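Long-range contacts in alginate lyase (Aplysia kurodai, PDB 5GMT), which cleaves alginate as a eukaryotic lyase of polysaccharide lyase family 14, with specificity for polymannuronate: residues S20-S25 and S55-R60; I94-V99 and N267-T272; F137-M142 and G149-Y154; G204-W209 and H228-N233. One frame throughout, in Å; residues are numbered along the deposited sequence.

Contact 1 (S20-S25 and S55-R60)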
# COMPACT_ATOMS: atom_id res chain seq x y z
N SER A 20 7.62 8.36 12.87
CA SER A 20 6.52 8.74 13.75
C SER A 20 5.76 9.91 13.18
O SER A 20 4.52 9.92 13.17
CB SER A 20 7.04 9.10 15.15
OG SER A 20 7.84 8.06 15.67
N SER A 21 6.51 10.91 12.72
CA SER A 21 5.94 12.19 12.34
C SER A 21 6.79 12.79 11.23
O SER A 21 7.89 12.33 10.97
CB SER A 21 5.90 13.14 13.53
OG SER A 21 7.21 13.37 14.01
N VAL A 22 6.27 13.83 10.59
CA VAL A 22 7.05 14.54 9.59
C VAL A 22 7.29 15.97 10.07
O VAL A 22 6.50 16.51 10.86
CB VAL A 22 6.35 14.54 8.22
CG1 VAL A 22 6.37 13.12 7.62
CG2 VAL A 22 4.93 15.04 8.37
N PRO A 23 8.39 16.60 9.62
CA PRO A 23 8.66 17.97 10.07
C PRO A 23 7.67 19.00 9.52
O PRO A 23 7.06 18.80 8.47
CB PRO A 23 10.07 18.24 9.55
CG PRO A 23 10.23 17.31 8.38
CD PRO A 23 9.46 16.07 8.76
N HIS A 24 7.51 20.10 10.25
CA HIS A 24 6.70 21.21 9.76
C HIS A 24 7.52 22.03 8.76
O HIS A 24 8.25 22.95 9.14
CB HIS A 24 6.23 22.09 10.92
CG HIS A 24 5.25 23.15 10.52
ND1 HIS A 24 5.21 24.39 11.12
CD2 HIS A 24 4.28 23.15 9.58
CE1 HIS A 24 4.25 25.11 10.57
NE2 HIS A 24 3.67 24.38 9.63
N SER A 25 7.40 21.69 7.48
CA SER A 25 8.20 22.33 6.44
C SER A 25 7.34 22.56 5.20
O SER A 25 6.41 21.81 4.95
CB SER A 25 9.42 21.46 6.09
OG SER A 25 10.16 21.99 5.00
N SER A 55 -1.33 14.59 17.82
CA SER A 55 -0.20 15.30 18.39
C SER A 55 1.02 15.19 17.49
O SER A 55 1.73 16.17 17.26
CB SER A 55 0.11 14.77 19.79
OG SER A 55 -1.03 14.91 20.62
N SER A 56 1.26 13.99 16.98
CA SER A 56 2.33 13.77 16.02
C SER A 56 1.94 14.46 14.71
O SER A 56 0.82 14.27 14.23
CB SER A 56 2.58 12.28 15.79
OG SER A 56 3.13 11.66 16.94
N ARG A 57 2.84 15.27 14.16
CA ARG A 57 2.56 15.92 12.89
C ARG A 57 2.54 14.88 11.78
O ARG A 57 3.52 14.19 11.55
CB ARG A 57 3.59 17.01 12.58
CG ARG A 57 3.33 17.72 11.24
CD ARG A 57 4.09 19.04 11.14
NE ARG A 57 3.52 20.04 12.02
CZ ARG A 57 2.55 20.89 11.67
NH1 ARG A 57 2.07 20.85 10.43
NH2 ARG A 57 2.08 21.76 12.53
N ALA A 58 1.42 14.80 11.08
CA ALA A 58 1.18 13.76 10.10
C ALA A 58 1.45 14.20 8.68
O ALA A 58 1.31 15.37 8.33
CB ALA A 58 -0.25 13.27 10.21
N LEU A 59 1.81 13.24 7.84
CA LEU A 59 1.88 13.46 6.41
C LEU A 59 0.47 13.59 5.87
O LEU A 59 -0.33 12.67 6.03
CB LEU A 59 2.62 12.29 5.73
CG LEU A 59 2.64 12.30 4.21
CD1 LEU A 59 3.40 13.51 3.69
CD2 LEU A 59 3.26 10.98 3.70
N ARG A 60 0.15 14.72 5.25
CA ARG A 60 -1.22 14.92 4.78
C ARG A 60 -1.26 14.94 3.27
O ARG A 60 -0.48 15.63 2.63
CB ARG A 60 -1.83 16.22 5.33
CG ARG A 60 -3.34 16.31 5.11
CD ARG A 60 -3.91 17.70 5.42
NE ARG A 60 -3.64 18.65 4.33
CZ ARG A 60 -4.04 19.92 4.31
NH1 ARG A 60 -4.74 20.43 5.32
NH2 ARG A 60 -3.75 20.68 3.26
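The loop between strand 14-19 and helix 28-31 runs across the start of strand 58-63, and V22 and H24 meet R57 where the two segments pass. One backbone hydrogen bond ties them: V22 N donates to R57 O at 2.9 Å, with 161° at the hydrogen. Next to it, S21 CB sits 3.3 Å from the same R57 O, so that carbonyl is closed in by two consecutive loop residues. V22 then sends CG2 down onto the strand backbone, 3.6 Å from A58 C, while its other branch, CG1, reaches L59 CB at 4.3 Å.

R57 leaves its backbone with CG anti to N (chi1 180°), which lays its aliphatic part along the loop; CB and CD lie 3.4 and 3.5 Å from V22 O. A bend at chi3 then turns the guanidinium under H24. The group lies flat on the imidazole, centres 4.0 Å apart and planes 29° from parallel, with H24 CD2 over one face of the guanidinium toward its rim. NH1, the nitrogen nearest CD2, is also hydrogen-bonded to T49 OG1, which should restrict rotation of the group beneath the ring. The stack is at the surface, where H24 is exposed, whereas V22 and L59 are buried.

Below the loop, V22 rests on T49 of strand 47-50 and on I31 of helix 28-31, and L59 packs against I47, I31 and F35. Backbone bonds from S20 to N267 and from L59 to F265 join both segments to strand 261-272.

Contact 2 (I94-V99 and N267-T272)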
# COMPACT_ATOMS: atom_id res chain seq x y z
N ILE A 94 6.78 -6.73 7.85
CA ILE A 94 5.52 -6.19 8.33
C ILE A 94 5.54 -4.67 8.17
O ILE A 94 6.45 -4.01 8.65
CB ILE A 94 5.25 -6.52 9.82
CG1 ILE A 94 5.20 -8.04 10.05
CG2 ILE A 94 3.96 -5.87 10.30
CD1 ILE A 94 5.03 -8.41 11.52
N LEU A 95 4.54 -4.13 7.47
CA LEU A 95 4.38 -2.68 7.38
C LEU A 95 3.25 -2.26 8.28
O LEU A 95 2.17 -2.84 8.23
CB LEU A 95 4.08 -2.26 5.95
CG LEU A 95 3.71 -0.79 5.74
CD1 LEU A 95 4.91 0.10 6.06
CD2 LEU A 95 3.22 -0.53 4.31
N LYS A 96 3.47 -1.24 9.11
CA LYS A 96 2.39 -0.68 9.92
C LYS A 96 2.32 0.81 9.67
O LYS A 96 3.34 1.43 9.47
CB LYS A 96 2.64 -0.91 11.41
CG LYS A 96 2.68 -2.37 11.83
CD LYS A 96 2.83 -2.49 13.34
CE LYS A 96 2.97 -3.94 13.74
NZ LYS A 96 3.04 -4.10 15.22
N TYR A 97 1.11 1.36 9.68
CA TYR A 97 0.94 2.81 9.70
C TYR A 97 -0.46 3.13 10.16
O TYR A 97 -1.34 2.27 10.10
CB TYR A 97 1.22 3.45 8.33
CG TYR A 97 0.39 2.95 7.17
CD1 TYR A 97 0.83 1.90 6.37
CD2 TYR A 97 -0.84 3.54 6.85
CE1 TYR A 97 0.08 1.44 5.28
CE2 TYR A 97 -1.59 3.09 5.76
CZ TYR A 97 -1.13 2.04 4.98
OH TYR A 97 -1.87 1.59 3.89
N ASP A 98 -0.65 4.35 10.63
CA ASP A 98 -1.97 4.87 10.94
C ASP A 98 -2.44 5.77 9.82
O ASP A 98 -1.67 6.59 9.32
CB ASP A 98 -1.96 5.66 12.26
CG ASP A 98 -1.57 4.81 13.45
OD1 ASP A 98 -1.80 3.58 13.45
OD2 ASP A 98 -1.06 5.41 14.42
N VAL A 99 -3.71 5.65 9.42
CA VAL A 99 -4.28 6.57 8.45
C VAL A 99 -5.65 7.10 8.90
O VAL A 99 -6.50 6.35 9.37
CB VAL A 99 -4.39 5.91 7.05
CG1 VAL A 99 -5.22 4.63 7.11
CG2 VAL A 99 -4.97 6.87 6.03
N ASN A 267 3.06 7.34 12.27
CA ASN A 267 3.40 6.09 12.95
C ASN A 267 3.69 4.93 11.97
O ASN A 267 3.17 3.83 12.13
CB ASN A 267 2.26 5.70 13.90
CG ASN A 267 2.68 4.67 14.93
OD1 ASN A 267 3.87 4.44 15.15
ND2 ASN A 267 1.69 4.03 15.58
N PHE A 268 4.51 5.21 10.96
CA PHE A 268 5.03 4.18 10.06
C PHE A 268 6.02 3.26 10.77
O PHE A 268 6.85 3.72 11.55
CB PHE A 268 5.74 4.81 8.86
CG PHE A 268 4.84 5.53 7.91
CD1 PHE A 268 4.31 4.88 6.81
CD2 PHE A 268 4.52 6.87 8.11
CE1 PHE A 268 3.47 5.56 5.94
CE2 PHE A 268 3.70 7.55 7.23
CZ PHE A 268 3.18 6.89 6.13
N GLN A 269 5.96 1.96 10.47
CA GLN A 269 6.95 1.00 10.97
C GLN A 269 7.16 -0.13 9.96
O GLN A 269 6.20 -0.60 9.35
CB GLN A 269 6.52 0.36 12.28
CG GLN A 269 6.12 1.27 13.41
CD GLN A 269 5.60 0.47 14.59
OE1 GLN A 269 6.23 -0.50 15.02
NE2 GLN A 269 4.44 0.85 15.10
N ILE A 270 8.40 -0.56 9.82
CA ILE A 270 8.67 -1.78 9.07
C ILE A 270 9.44 -2.72 9.97
O ILE A 270 10.51 -2.38 10.48
CB ILE A 270 9.45 -1.50 7.77
CG1 ILE A 270 8.55 -0.77 6.76
CG2 ILE A 270 9.94 -2.80 7.16
CD1 ILE A 270 9.26 -0.39 5.46
N LEU A 271 8.86 -3.90 10.19
CA LEU A 271 9.50 -4.96 10.96
C LEU A 271 9.86 -6.13 10.06
O LEU A 271 9.25 -6.31 9.01
CB LEU A 271 8.60 -5.46 12.09
CG LEU A 271 8.08 -4.41 13.07
CD1 LEU A 271 6.76 -3.84 12.57
CD2 LEU A 271 7.93 -5.04 14.44
N THR A 272 10.83 -6.93 10.50
CA THR A 272 11.22 -8.12 9.76
C THR A 272 11.12 -9.36 10.65
O THR A 272 12.07 -9.69 11.35
CB THR A 272 12.66 -8.02 9.21
OG1 THR A 272 13.56 -7.73 10.28
CG2 THR A 272 12.77 -6.92 8.16
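Y97 and F268, L95 and I270 pack on the buried face of this antiparallel strand pair, and here the fit is close. Y97 CB stands over one face of the F268 ring, 4.1 Å from its centroid and 28° off the normal, a CH-pi contact. With CG between the backbone N and the carbonyl carbon (chi1 57°), the Y97 ring swings off to one side, leaving the two rings slid apart and barely overlapping. Farther along, L95 CD1 touches I270 CG1 at 3.8 Å. M242 of the other sheet meets both L95 and F268, so this face looks into the space between the sheets.

On the other face the partners are partly exposed and touch more lightly. The extended K96 chain passes Q269, its CD 4.1 Å from Q269 NE2, and brings CE to 4.0 Å from L271 CD1; the latter also meets I94 CB. Four backbone hydrogen bonds, two in each of the pairs I94-L271 and K96-Q269, carry the register beneath them.

On its other edge strand 261-272 has a G1 bulge, N267 and F268 both facing L19, while pairing with strand 92-102 continues to D98 and K266. N267 ND2 donates a long hydrogen bond to D98 OD2 (3.3 Å), from above the carboxylate plane, 45° out of it. K266 forms a salt bridge with that same oxygen and S193 OG bonds to OD1; the buried carboxylate therefore has polar partners on both oxygens, which would favour its charged form.

Contact 3 (F137-M142 and G149-Y154)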
# COMPACT_ATOMS: atom_id res chain seq x y z
N PHE A 137 6.87 -7.39 -7.61
CA PHE A 137 5.50 -7.60 -7.16
C PHE A 137 5.11 -6.39 -6.30
O PHE A 137 5.97 -5.78 -5.68
CB PHE A 137 5.37 -8.91 -6.37
CG PHE A 137 6.22 -8.96 -5.13
CD1 PHE A 137 7.56 -9.32 -5.20
CD2 PHE A 137 5.67 -8.64 -3.89
CE1 PHE A 137 8.34 -9.37 -4.05
CE2 PHE A 137 6.45 -8.68 -2.74
CZ PHE A 137 7.79 -9.05 -2.82
N SER A 138 3.84 -6.01 -6.29
CA SER A 138 3.46 -4.91 -5.42
C SER A 138 2.19 -5.26 -4.67
O SER A 138 1.30 -5.92 -5.22
CB SER A 138 3.28 -3.61 -6.22
OG SER A 138 2.18 -3.66 -7.10
N LEU A 139 2.12 -4.82 -3.42
CA LEU A 139 1.06 -5.23 -2.52
C LEU A 139 0.45 -4.03 -1.81
O LEU A 139 0.32 -4.03 -0.58
CB LEU A 139 1.58 -6.25 -1.51
CG LEU A 139 2.19 -7.52 -2.13
CD1 LEU A 139 3.00 -8.34 -1.10
CD2 LEU A 139 1.11 -8.39 -2.81
N ARG A 140 0.09 -3.01 -2.57
CA ARG A 140 -0.71 -1.91 -2.05
C ARG A 140 -2.07 -2.38 -1.51
O ARG A 140 -2.52 -3.49 -1.80
CB ARG A 140 -0.94 -0.86 -3.13
CG ARG A 140 0.33 -0.17 -3.58
CD ARG A 140 0.03 0.73 -4.75
NE ARG A 140 -0.23 -0.03 -5.98
CZ ARG A 140 -0.49 0.51 -7.16
NH1 ARG A 140 -0.50 1.83 -7.32
NH2 ARG A 140 -0.73 -0.29 -8.20
N LEU A 141 -2.69 -1.53 -0.70
CA LEU A 141 -4.08 -1.74 -0.32
C LEU A 141 -4.93 -0.85 -1.21
O LEU A 141 -4.42 0.07 -1.86
CB LEU A 141 -4.31 -1.41 1.17
CG LEU A 141 -4.02 -2.49 2.22
CD1 LEU A 141 -2.58 -2.95 2.15
CD2 LEU A 141 -4.34 -1.95 3.62
N MET A 142 -6.23 -1.13 -1.28
CA MET A 142 -7.15 -0.21 -1.93
C MET A 142 -8.37 -0.04 -1.06
O MET A 142 -8.69 -0.93 -0.29
CB MET A 142 -7.57 -0.70 -3.32
CG MET A 142 -6.64 -0.26 -4.45
SD MET A 142 -7.38 -0.48 -6.09
CE MET A 142 -8.74 0.67 -6.03
N GLY A 149 -12.29 -2.39 2.07
CA GLY A 149 -10.87 -2.49 1.77
C GLY A 149 -10.48 -3.78 1.08
O GLY A 149 -11.24 -4.75 1.07
N GLU A 150 -9.28 -3.80 0.51
CA GLU A 150 -8.77 -5.00 -0.13
C GLU A 150 -7.25 -4.94 -0.20
O GLU A 150 -6.66 -3.86 -0.08
CB GLU A 150 -9.34 -5.16 -1.54
CG GLU A 150 -8.72 -4.19 -2.54
CD GLU A 150 -9.37 -4.24 -3.92
OE1 GLU A 150 -10.61 -4.39 -4.00
OE2 GLU A 150 -8.65 -4.14 -4.92
N LEU A 151 -6.64 -6.10 -0.39
CA LEU A 151 -5.27 -6.19 -0.87
C LEU A 151 -5.32 -6.05 -2.39
O LEU A 151 -6.11 -6.70 -3.03
CB LEU A 151 -4.63 -7.53 -0.47
CG LEU A 151 -3.34 -7.93 -1.19
CD1 LEU A 151 -2.27 -6.91 -0.91
CD2 LEU A 151 -2.87 -9.32 -0.77
N TYR A 152 -4.49 -5.17 -2.96
CA TYR A 152 -4.52 -4.92 -4.40
C TYR A 152 -3.18 -5.30 -4.97
O TYR A 152 -2.23 -4.50 -4.96
CB TYR A 152 -4.84 -3.46 -4.69
CG TYR A 152 -4.99 -3.14 -6.16
CD1 TYR A 152 -5.97 -3.74 -6.93
CD2 TYR A 152 -4.16 -2.19 -6.77
CE1 TYR A 152 -6.12 -3.44 -8.28
CE2 TYR A 152 -4.31 -1.87 -8.12
CZ TYR A 152 -5.29 -2.50 -8.86
OH TYR A 152 -5.44 -2.20 -10.20
N ALA A 153 -3.10 -6.53 -5.47
CA ALA A 153 -1.82 -7.18 -5.72
C ALA A 153 -1.44 -7.24 -7.19
O ALA A 153 -2.21 -7.72 -8.03
CB ALA A 153 -1.84 -8.58 -5.13
N TYR A 154 -0.24 -6.75 -7.49
CA TYR A 154 0.44 -7.06 -8.75
C TYR A 154 1.39 -8.21 -8.47
O TYR A 154 2.41 -8.04 -7.81
CB TYR A 154 1.19 -5.84 -9.29
CG TYR A 154 0.31 -4.87 -10.04
CD1 TYR A 154 -0.71 -4.19 -9.38
CD2 TYR A 154 0.49 -4.64 -11.39
CE1 TYR A 154 -1.54 -3.30 -10.06
CE2 TYR A 154 -0.33 -3.75 -12.08
CZ TYR A 154 -1.33 -3.09 -11.41
OH TYR A 154 -2.15 -2.21 -12.09
O HOH W 1 -0.09 -2.94 -5.78
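M142 and Y152 lie side by side on one face of the beta hairpin 136-143/149-154, part of one sheet of the concanavalin-clan sandwich, and the methionine can be followed atom by atom. Its CB packs 3.8 Å from E150 CG on the facing strand. CG, anti to the M142 carbonyl carbon, moves over to Y152 and lies 3.7 Å from Y152 CB. SD is then centred above the phenol, 3.5 Å from the Y152 ring centroid and only 10° off the normal, a clear Met-aromatic contact. At chi3 65° the chain bends and carries CE away from the ring.

The next part of this face is polar. A water with four bonds accepts from R140 NE at 2.9 Å and from R140 N, and donates to S138 OG at 2.7 Å and Y152 O at 2.8 Å. S138 OG is also hydrogen-bonded to C127 O. R140 NH2 points to the edge of the Y152 ring and also meets Y154 CE1 at 3.6 Å, while NH1 is held by S245 OG.

L139 and L151 pack together toward the second sheet, on V210 of strand 208-216 and E196 of strand 191-199. Within its own sheet the hairpin has strand 110-118 beside 136-143, its K111 touching M142, R140 and Y152, and strand 177-179 beside 149-154; S178 of that strand, with R181 just beyond it and R144, binds the E150 carboxylate.

Contact 4 (G204-W209 and H228-N233)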
# COMPACT_ATOMS: atom_id res chain seq x y z
N GLY A 204 9.23 -21.81 -6.61
CA GLY A 204 8.73 -23.09 -7.04
C GLY A 204 7.42 -23.45 -6.36
O GLY A 204 6.80 -24.44 -6.70
N LYS A 205 7.01 -22.63 -5.39
CA LYS A 205 5.78 -22.93 -4.66
C LYS A 205 4.82 -21.75 -4.58
O LYS A 205 5.20 -20.60 -4.79
CB LYS A 205 6.11 -23.39 -3.24
CG LYS A 205 7.04 -24.59 -3.16
CD LYS A 205 7.10 -25.14 -1.75
CE LYS A 205 8.27 -26.09 -1.59
NZ LYS A 205 8.31 -27.06 -2.73
N THR A 206 3.58 -22.04 -4.25
CA THR A 206 2.58 -21.01 -3.98
C THR A 206 2.25 -21.02 -2.49
O THR A 206 1.10 -21.28 -2.08
CB THR A 206 1.30 -21.21 -4.84
OG1 THR A 206 0.87 -22.57 -4.77
CG2 THR A 206 1.57 -20.84 -6.30
N ASP A 207 3.27 -20.73 -1.69
CA ASP A 207 3.17 -20.79 -0.24
C ASP A 207 3.41 -19.43 0.41
O ASP A 207 3.63 -19.34 1.62
CB ASP A 207 4.14 -21.85 0.33
CG ASP A 207 5.58 -21.63 -0.10
OD1 ASP A 207 5.86 -20.65 -0.81
OD2 ASP A 207 6.44 -22.44 0.31
N GLY A 208 3.38 -18.37 -0.38
CA GLY A 208 3.52 -17.04 0.20
C GLY A 208 2.19 -16.62 0.80
O GLY A 208 1.16 -17.23 0.49
N TRP A 209 2.19 -15.59 1.64
CA TRP A 209 0.94 -15.08 2.17
C TRP A 209 1.00 -13.62 2.59
O TRP A 209 2.08 -13.07 2.81
CB TRP A 209 0.47 -15.93 3.36
CG TRP A 209 1.48 -16.14 4.46
CD1 TRP A 209 2.46 -17.09 4.50
CD2 TRP A 209 1.56 -15.42 5.70
NE1 TRP A 209 3.17 -16.99 5.68
CE2 TRP A 209 2.63 -15.97 6.44
CE3 TRP A 209 0.84 -14.36 6.26
CZ2 TRP A 209 2.99 -15.50 7.70
CZ3 TRP A 209 1.21 -13.89 7.51
CH2 TRP A 209 2.27 -14.46 8.22
N HIS A 228 -1.54 -18.97 0.08
CA HIS A 228 -1.27 -19.66 -1.18
C HIS A 228 -1.03 -18.70 -2.34
O HIS A 228 -1.65 -18.83 -3.41
CB HIS A 228 -2.41 -20.62 -1.48
CG HIS A 228 -2.60 -21.65 -0.40
ND1 HIS A 228 -3.84 -22.13 -0.04
CD2 HIS A 228 -1.71 -22.25 0.42
CE1 HIS A 228 -3.70 -23.01 0.94
NE2 HIS A 228 -2.42 -23.10 1.24
N LEU A 229 -0.12 -17.75 -2.11
CA LEU A 229 0.27 -16.77 -3.12
C LEU A 229 1.67 -17.02 -3.67
O LEU A 229 2.55 -17.50 -2.96
CB LEU A 229 0.25 -15.36 -2.53
CG LEU A 229 -1.09 -14.86 -2.02
CD1 LEU A 229 -0.94 -13.40 -1.60
CD2 LEU A 229 -2.20 -15.03 -3.06
N ARG A 230 1.86 -16.66 -4.93
CA ARG A 230 3.18 -16.59 -5.52
C ARG A 230 3.54 -15.13 -5.79
O ARG A 230 2.78 -14.43 -6.47
CB ARG A 230 3.23 -17.40 -6.82
CG ARG A 230 4.48 -17.16 -7.62
CD ARG A 230 4.63 -18.17 -8.73
NE ARG A 230 5.01 -19.48 -8.21
CZ ARG A 230 4.40 -20.62 -8.51
NH1 ARG A 230 3.37 -20.63 -9.34
NH2 ARG A 230 4.84 -21.76 -8.00
N MET A 231 4.65 -14.66 -5.22
CA MET A 231 5.12 -13.30 -5.45
C MET A 231 6.31 -13.26 -6.40
O MET A 231 6.55 -12.27 -7.08
CB MET A 231 5.53 -12.63 -4.13
CG MET A 231 4.37 -12.31 -3.20
SD MET A 231 3.86 -13.77 -2.29
CE MET A 231 3.08 -12.99 -0.86
N ARG A 232 7.07 -14.35 -6.44
CA ARG A 232 8.30 -14.36 -7.22
C ARG A 232 8.55 -15.73 -7.86
O ARG A 232 8.07 -16.75 -7.37
CB ARG A 232 9.47 -13.98 -6.32
CG ARG A 232 9.60 -14.90 -5.12
CD ARG A 232 10.85 -14.65 -4.31
NE ARG A 232 10.96 -15.64 -3.23
CZ ARG A 232 12.06 -15.84 -2.52
NH1 ARG A 232 13.16 -15.15 -2.76
NH2 ARG A 232 12.06 -16.77 -1.57
N ASN A 233 9.30 -15.73 -8.96
CA ASN A 233 9.67 -16.99 -9.62
C ASN A 233 11.16 -17.22 -9.61
O ASN A 233 11.64 -18.23 -10.14
CB ASN A 233 9.16 -17.03 -11.06
CG ASN A 233 7.68 -17.33 -11.14
OD1 ASN A 233 7.24 -18.42 -10.77
ND2 ASN A 233 6.91 -16.37 -11.63
O HOH W 2 8.17 -20.59 -9.36
O HOH W 3 0.24 -19.29 2.11
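H228 and L229 both face G208, a G1 beta bulge whose first residue is a histidine in the left-handed region (phi 54°, psi 52°) rather than the usual glycine. L229 makes the paired bonds: G208 N donates to L229 O at 2.8 Å, and L229 N returns a bond to G208 O at 2.9 Å, from above the carbonyl plane. H228 N is turned badly for a direct bond to that oxygen, and a water bridges them instead, donating to G208 O at 2.8 Å and accepting from H228 N at 2.7 Å. H228 CA also comes 3.0 Å from T206 O in a CA-H...O contact.

G208 has no side chain, and M231 uses the room this gives. M231 SD approaches G208 CA at 4.1 Å, and CE goes on to W209 N at 3.7 Å.

R230 covers the loop before the strand. Its chain bends at chi3 (-74°), placing one guanidinium face against the T206 methyl, with CG2 3.5 Å from NH1, while the edge of the group faces G204 C and K205 N. NH1 bonds N158 O, which should limit how the guanidinium can turn.

M231 packs inward on V210 and V198, tying the corner to strands 208-216 and 191-199, and W209 stacks on H199 of the latter. The C-terminal tail runs alongside: A276 O accepts from W209 NE1, V278 pairs with the D207 backbone, and G279 O accepts from H228 NE2.

In the fold
Two facing antiparallel sheets make up this concanavalin-clan fold, and the contacts sample both. Contacts 1, 2 and 4 reach the same sheet. Contacts 1 and 4 lie toward opposite ends, centres about 37 Å apart, both partly at the surface and each held by few backbone bonds plus an arginine guanidinium, stacked on a histidine in contact 1 and covered by a threonine methyl in contact 4. Contact 2, partly buried, joins strands distant in sequence, one face toward the other sheet, and meets contact 1 through the probable bond from N267 N to S20 O. Contact 3, entirely buried and nearest the centre, is a local hairpin of the other sheet, with aromatic, sulfur and water-mediated chemistry; F137 packs on the M231 backbone of contact 4.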